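Local coordinates for alpha-hemoglobin-stabilizing protein (PDB 1Z8U) that acts as a chaperone that protects free alpha-hemoglobin from precipitation and prevents its harmful aggregation during erythroid cell development, at residues A[41-53]-A[67-81]. The protein carries 1 engineered substitution. Numbering follows the deposited sequence.
Sequences VEDWMNFYINYYR and LQELRQELNTLANPF
Helix 41-52 runs antiparallel to helix 67-81, their axes 10.2 Å apart at closest approach and their N-to-C directions 153° apart. M45 lies nearest L74 in the backbone register. The two side chains lie alongside each other, pointing opposite ways, and M45 SD is 3.8 Å from L74 CB. The bend at chi3 (-96°) brings M45 CE to A78 CB at 3.7 Å. An alanine in place of M45 would probably open a gap beside L74 CB and leave A78 CB with only V41 CG1 of its two methyl neighbours across the contact. Toward one end, V41 spreads its two methyls: CG1 meets A78 CB, and CG2 lies 3.8 Å from F81 CE2. Toward the other, L70 CD2 packs 3.9 Å from Y52 CD2, with the two side chains nearly perpendicular. Along one flank, I49 CD1 lies over a face of the R71 guanidinium. E42 OE1 makes a long salt bridge to R71 NH2 (3.8 Å), through charge alone. Helix 5-23 completes the three-helix bundle: L74 touches L15, and Y52 OH hydrogen-bonds E17. W44 and F47, on helix 34-52, meet rings on another protein's chain, probably the alpha-hemoglobin this chaperone binds.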
loop_
_atom_site.group_PDB
_atom_site.type_symbol
_atom_site.label_atom_id
_atom_site.label_comp_id
_atom_site.label_asym_id
_atom_site.label_seq_id
_atom_site.Cartn_x
_atom_site.Cartn_y
_atom_site.Cartn_z
ATOM N N VAL A 41 -1.276 6.991 5.480
ATOM C CA VAL A 41 -2.680 6.848 5.877
ATOM C C VAL A 41 -3.625 7.660 4.999
ATOM O O VAL A 41 -4.670 7.156 4.591
ATOM C CB VAL A 41 -2.899 7.224 7.373
ATOM C CG1 VAL A 41 -4.386 7.076 7.756
ATOM C CG2 VAL A 41 -2.054 6.320 8.260
ATOM N N GLU A 42 -3.277 8.903 4.687
ATOM C CA GLU A 42 -4.163 9.684 3.839
ATOM C C GLU A 42 -4.285 9.033 2.471
ATOM O O GLU A 42 -5.348 9.106 1.853
ATOM C CB GLU A 42 -3.687 11.127 3.697
ATOM C CG GLU A 42 -4.771 12.154 4.062
ATOM C CD GLU A 42 -5.926 12.225 3.069
ATOM O OE1 GLU A 42 -6.915 12.946 3.350
ATOM O OE2 GLU A 42 -5.845 11.569 2.011
ATOM N N ASP A 43 -3.211 8.395 1.994
ATOM C CA ASP A 43 -3.270 7.708 0.702
ATOM C C ASP A 43 -4.240 6.539 0.832
ATOM O O ASP A 43 -5.048 6.276 -0.065
ATOM C CB ASP A 43 -1.891 7.199 0.281
ATOM C CG ASP A 43 -1.021 8.291 -0.317
ATOM O OD1 ASP A 43 0.164 8.024 -0.586
ATOM O OD2 ASP A 43 -1.515 9.415 -0.530
ATOM N N TRP A 44 -4.173 5.849 1.964
ATOM C CA TRP A 44 -5.073 4.733 2.212
ATOM C C TRP A 44 -6.519 5.212 2.252
ATOM O O TRP A 44 -7.416 4.511 1.791
ATOM C CB TRP A 44 -4.736 4.046 3.529
ATOM C CG TRP A 44 -3.435 3.313 3.504
ATOM C CD1 TRP A 44 -2.757 2.874 2.402
ATOM C CD2 TRP A 44 -2.689 2.863 4.640
ATOM N NE1 TRP A 44 -1.637 2.178 2.783
ATOM C CE2 TRP A 44 -1.571 2.157 4.152
ATOM C CE3 TRP A 44 -2.861 2.987 6.027
ATOM C CZ2 TRP A 44 -0.623 1.574 5.004
ATOM C CZ3 TRP A 44 -1.922 2.409 6.872
ATOM C CH2 TRP A 44 -0.816 1.711 6.357
ATOM N N MET A 45 -6.755 6.401 2.802
ATOM C CA MET A 45 -8.125 6.914 2.848
ATOM C C MET A 45 -8.556 7.408 1.470
ATOM O O MET A 45 -9.657 7.106 1.020
ATOM C CB MET A 45 -8.264 8.015 3.911
ATOM C CG MET A 45 -8.170 7.451 5.321
ATOM S SD MET A 45 -8.553 8.613 6.631
ATOM C CE MET A 45 -6.919 9.168 7.088
ATOM N N ASN A 46 -7.688 8.150 0.790
ATOM C CA ASN A 46 -8.019 8.612 -0.554
ATOM C C ASN A 46 -8.431 7.360 -1.318
ATOM O O ASN A 46 -9.468 7.318 -1.975
ATOM C CB ASN A 46 -6.796 9.252 -1.224
ATOM C CG ASN A 46 -6.501 10.646 -0.696
ATOM O OD1 ASN A 46 -5.487 11.259 -1.045
ATOM N ND2 ASN A 46 -7.391 11.160 0.144
ATOM N N PHE A 47 -7.598 6.333 -1.189
ATOM C CA PHE A 47 -7.805 5.041 -1.827
ATOM C C PHE A 47 -9.226 4.507 -1.628
ATOM O O PHE A 47 -9.910 4.212 -2.600
ATOM C CB PHE A 47 -6.761 4.044 -1.284
ATOM C CG PHE A 47 -7.086 2.607 -1.560
ATOM C CD1 PHE A 47 -6.981 1.659 -0.545
ATOM C CD2 PHE A 47 -7.533 2.205 -2.819
ATOM C CE1 PHE A 47 -7.321 0.330 -0.771
ATOM C CE2 PHE A 47 -7.878 0.879 -3.061
ATOM C CZ PHE A 47 -7.773 -0.064 -2.035
ATOM N N TYR A 48 -9.662 4.370 -0.375
ATOM C CA TYR A 48 -11.010 3.873 -0.079
ATOM C C TYR A 48 -12.092 4.767 -0.673
ATOM O O TYR A 48 -13.080 4.288 -1.227
ATOM C CB TYR A 48 -11.240 3.768 1.429
ATOM C CG TYR A 48 -10.734 2.489 2.037
ATOM C CD1 TYR A 48 -9.393 2.123 1.915
ATOM C CD2 TYR A 48 -11.590 1.644 2.751
ATOM C CE1 TYR A 48 -8.910 0.950 2.489
ATOM C CE2 TYR A 48 -11.115 0.459 3.336
ATOM C CZ TYR A 48 -9.768 0.125 3.201
ATOM O OH TYR A 48 -9.265 -1.004 3.799
ATOM N N ILE A 49 -11.908 6.071 -0.553
ATOM C CA ILE A 49 -12.888 6.991 -1.091
ATOM C C ILE A 49 -13.004 6.802 -2.596
ATOM O O ILE A 49 -14.094 6.570 -3.111
ATOM C CB ILE A 49 -12.501 8.439 -0.780
ATOM C CG1 ILE A 49 -12.657 8.695 0.715
ATOM C CG2 ILE A 49 -13.367 9.397 -1.565
ATOM C CD1 ILE A 49 -12.121 10.033 1.142
ATOM N N ASN A 50 -11.880 6.884 -3.298
ATOM C CA ASN A 50 -11.886 6.730 -4.747
ATOM C C ASN A 50 -12.410 5.363 -5.152
ATOM O O ASN A 50 -12.851 5.172 -6.282
ATOM C CB ASN A 50 -10.481 6.936 -5.311
ATOM C CG ASN A 50 -9.882 8.288 -4.923
ATOM O OD1 ASN A 50 -8.815 8.673 -5.415
ATOM N ND2 ASN A 50 -10.560 9.011 -4.030
ATOM N N TYR A 51 -12.368 4.409 -4.225
ATOM C CA TYR A 51 -12.858 3.065 -4.511
ATOM C C TYR A 51 -14.374 3.037 -4.443
ATOM O O TYR A 51 -15.043 2.748 -5.434
ATOM C CB TYR A 51 -12.302 2.041 -3.511
ATOM C CG TYR A 51 -12.953 0.669 -3.627
ATOM C CD1 TYR A 51 -13.727 0.151 -2.587
ATOM C CD2 TYR A 51 -12.805 -0.105 -4.787
ATOM C CE1 TYR A 51 -14.337 -1.114 -2.695
ATOM C CE2 TYR A 51 -13.406 -1.361 -4.906
ATOM C CZ TYR A 51 -14.168 -1.863 -3.859
ATOM O OH TYR A 51 -14.735 -3.119 -3.958
ATOM N N TYR A 52 -14.904 3.328 -3.259
ATOM C CA TYR A 52 -16.338 3.335 -3.035
ATOM C C TYR A 52 -17.038 4.427 -3.805
ATOM O O TYR A 52 -18.253 4.507 -3.781
ATOM C CB TYR A 52 -16.642 3.491 -1.549
ATOM C CG TYR A 52 -16.386 2.237 -0.763
ATOM C CD1 TYR A 52 -17.092 1.067 -1.043
ATOM C CD2 TYR A 52 -15.434 2.210 0.250
ATOM C CE1 TYR A 52 -16.857 -0.098 -0.334
ATOM C CE2 TYR A 52 -15.188 1.050 0.969
ATOM C CZ TYR A 52 -15.904 -0.098 0.675
ATOM O OH TYR A 52 -15.693 -1.238 1.410
ATOM N N ARG A 53 -16.272 5.273 -4.487
ATOM C CA ARG A 53 -16.861 6.344 -5.277
ATOM C C ARG A 53 -17.591 5.716 -6.462
ATOM O O ARG A 53 -18.449 6.344 -7.094
ATOM C CB ARG A 53 -15.780 7.294 -5.776
ATOM C CG ARG A 53 -16.323 8.485 -6.517
ATOM C CD ARG A 53 -15.694 9.751 -5.985
ATOM N NE ARG A 53 -14.242 9.725 -6.111
ATOM C CZ ARG A 53 -13.434 10.634 -5.575
ATOM N NH1 ARG A 53 -13.945 11.639 -4.872
ATOM N NH2 ARG A 53 -12.121 10.540 -5.744
ATOM N N LEU A 67 -20.127 9.487 0.467
ATOM C CA LEU A 67 -18.675 9.599 0.518
ATOM C C LEU A 67 -18.231 10.441 1.704
ATOM O O LEU A 67 -17.368 10.038 2.483
ATOM C CB LEU A 67 -18.151 10.231 -0.773
ATOM C CG LEU A 67 -18.460 9.481 -2.070
ATOM C CD1 LEU A 67 -17.852 10.231 -3.239
ATOM C CD2 LEU A 67 -17.903 8.067 -1.994
ATOM N N GLN A 68 -18.833 11.615 1.829
ATOM C CA GLN A 68 -18.512 12.546 2.902
ATOM C C GLN A 68 -18.648 11.923 4.289
ATOM O O GLN A 68 -17.894 12.269 5.197
ATOM C CB GLN A 68 -19.409 13.777 2.787
ATOM C CG GLN A 68 -18.961 14.968 3.599
ATOM C CD GLN A 68 -19.505 16.263 3.027
ATOM O OE1 GLN A 68 -20.719 16.430 2.887
ATOM N NE2 GLN A 68 -18.608 17.187 2.683
ATOM N N GLU A 69 -19.603 11.010 4.458
ATOM C CA GLU A 69 -19.790 10.368 5.754
ATOM C C GLU A 69 -18.676 9.347 5.943
ATOM O O GLU A 69 -18.123 9.206 7.034
ATOM C CB GLU A 69 -21.150 9.665 5.838
ATOM C CG GLU A 69 -21.562 9.308 7.269
ATOM C CD GLU A 69 -22.589 8.187 7.343
ATOM O OE1 GLU A 69 -23.611 8.262 6.627
ATOM O OE2 GLU A 69 -22.376 7.230 8.124
ATOM N N LEU A 70 -18.353 8.632 4.868
ATOM C CA LEU A 70 -17.294 7.631 4.907
ATOM C C LEU A 70 -16.006 8.282 5.403
ATOM O O LEU A 70 -15.475 7.903 6.452
ATOM C CB LEU A 70 -17.074 7.032 3.512
ATOM C CG LEU A 70 -15.845 6.132 3.319
ATOM C CD1 LEU A 70 -15.943 4.886 4.200
ATOM C CD2 LEU A 70 -15.738 5.755 1.853
ATOM N N ARG A 71 -15.512 9.264 4.651
ATOM C CA ARG A 71 -14.291 9.959 5.031
ATOM C C ARG A 71 -14.345 10.428 6.485
ATOM O O ARG A 71 -13.338 10.357 7.193
ATOM C CB ARG A 71 -14.035 11.145 4.097
ATOM C CG ARG A 71 -12.924 12.061 4.579
ATOM C CD ARG A 71 -12.437 12.989 3.484
ATOM N NE ARG A 71 -11.344 12.391 2.722
ATOM C CZ ARG A 71 -10.813 12.920 1.624
ATOM N NH1 ARG A 71 -11.277 14.070 1.146
ATOM N NH2 ARG A 71 -9.815 12.299 1.003
ATOM N N GLN A 72 -15.512 10.901 6.930
ATOM C CA GLN A 72 -15.677 11.354 8.313
ATOM C C GLN A 72 -15.370 10.196 9.260
ATOM O O GLN A 72 -14.727 10.379 10.295
ATOM C CB GLN A 72 -17.114 11.819 8.588
ATOM C CG GLN A 72 -17.278 13.046 9.468
ATOM C CD GLN A 72 -17.176 12.699 10.954
ATOM O OE1 GLN A 72 -16.380 13.292 11.686
ATOM N NE2 GLN A 72 -17.975 11.732 11.401
ATOM N N GLU A 73 -15.843 9.008 8.893
ATOM C CA GLU A 73 -15.647 7.808 9.697
ATOM C C GLU A 73 -14.244 7.225 9.585
ATOM O O GLU A 73 -13.672 6.783 10.584
ATOM C CB GLU A 73 -16.680 6.747 9.313
ATOM C CG GLU A 73 -18.119 7.144 9.625
ATOM C CD GLU A 73 -18.371 7.345 11.113
ATOM O OE1 GLU A 73 -19.501 7.741 11.472
ATOM O OE2 GLU A 73 -17.450 7.108 11.924
ATOM N N LEU A 74 -13.691 7.220 8.375
ATOM C CA LEU A 74 -12.349 6.694 8.166
ATOM C C LEU A 74 -11.372 7.432 9.075
ATOM O O LEU A 74 -10.441 6.839 9.621
ATOM C CB LEU A 74 -11.943 6.858 6.702
ATOM C CG LEU A 74 -12.732 5.974 5.735
ATOM C CD1 LEU A 74 -12.474 6.402 4.308
ATOM C CD2 LEU A 74 -12.347 4.525 5.943
ATOM N N ASN A 75 -11.607 8.728 9.242
ATOM C CA ASN A 75 -10.771 9.566 10.089
ATOM C C ASN A 75 -10.912 9.165 11.550
ATOM O O ASN A 75 -9.936 9.144 12.294
ATOM C CB ASN A 75 -11.169 11.031 9.932
ATOM C CG ASN A 75 -11.026 11.525 8.509
ATOM O OD1 ASN A 75 -11.361 12.667 8.200
ATOM N ND2 ASN A 75 -10.526 10.665 7.633
ATOM N N THR A 76 -12.135 8.843 11.954
ATOM C CA THR A 76 -12.409 8.451 13.331
ATOM C C THR A 76 -11.632 7.195 13.734
ATOM O O THR A 76 -11.314 7.006 14.912
ATOM C CB THR A 76 -13.921 8.214 13.547
ATOM O OG1 THR A 76 -14.647 9.366 13.099
ATOM C CG2 THR A 76 -14.222 7.985 15.024
ATOM N N LEU A 77 -11.334 6.336 12.764
ATOM C CA LEU A 77 -10.571 5.125 13.038
ATOM C C LEU A 77 -9.086 5.445 12.935
ATOM O O LEU A 77 -8.281 4.995 13.749
ATOM C CB LEU A 77 -10.922 4.022 12.036
ATOM C CG LEU A 77 -12.223 3.239 12.233
ATOM C CD1 LEU A 77 -13.409 4.187 12.235
ATOM C CD2 LEU A 77 -12.367 2.212 11.125
ATOM N N ALA A 78 -8.739 6.241 11.928
ATOM C CA ALA A 78 -7.359 6.635 11.676
ATOM C C ALA A 78 -6.745 7.454 12.804
ATOM O O ALA A 78 -5.551 7.339 13.081
ATOM C CB ALA A 78 -7.280 7.415 10.368
ATOM N N ASN A 79 -7.562 8.283 13.447
ATOM C CA ASN A 79 -7.091 9.135 14.534
ATOM C C ASN A 79 -6.487 8.349 15.693
ATOM O O ASN A 79 -5.406 8.686 16.179
ATOM C CB ASN A 79 -8.227 10.022 15.038
ATOM C CG ASN A 79 -8.665 11.041 14.009
ATOM O OD1 ASN A 79 -7.846 11.796 13.478
ATOM N ND2 ASN A 79 -9.962 11.073 13.722
ATOM N N PRO A 80 -7.184 7.306 16.171
ATOM C CA PRO A 80 -6.628 6.522 17.280
ATOM C C PRO A 80 -5.327 5.865 16.820
ATOM O O PRO A 80 -4.368 5.748 17.583
ATOM C CB PRO A 80 -7.726 5.497 17.557
ATOM C CG PRO A 80 -8.973 6.236 17.184
ATOM C CD PRO A 80 -8.575 6.904 15.894
ATOM N N PHE A 81 -5.320 5.449 15.554
ATOM C CA PHE A 81 -4.173 4.802 14.920
ATOM C C PHE A 81 -2.978 5.741 14.922
ATOM O O PHE A 81 -1.893 5.382 15.376
ATOM C CB PHE A 81 -4.519 4.424 13.478
ATOM C CG PHE A 81 -3.395 3.757 12.730
ATOM C CD1 PHE A 81 -3.161 2.390 12.866
ATOM C CD2 PHE A 81 -2.577 4.494 11.875
ATOM C CE1 PHE A 81 -2.132 1.767 12.156
ATOM C CE2 PHE A 81 -1.547 3.883 11.162
ATOM C CZ PHE A 81 -1.323 2.518 11.300
#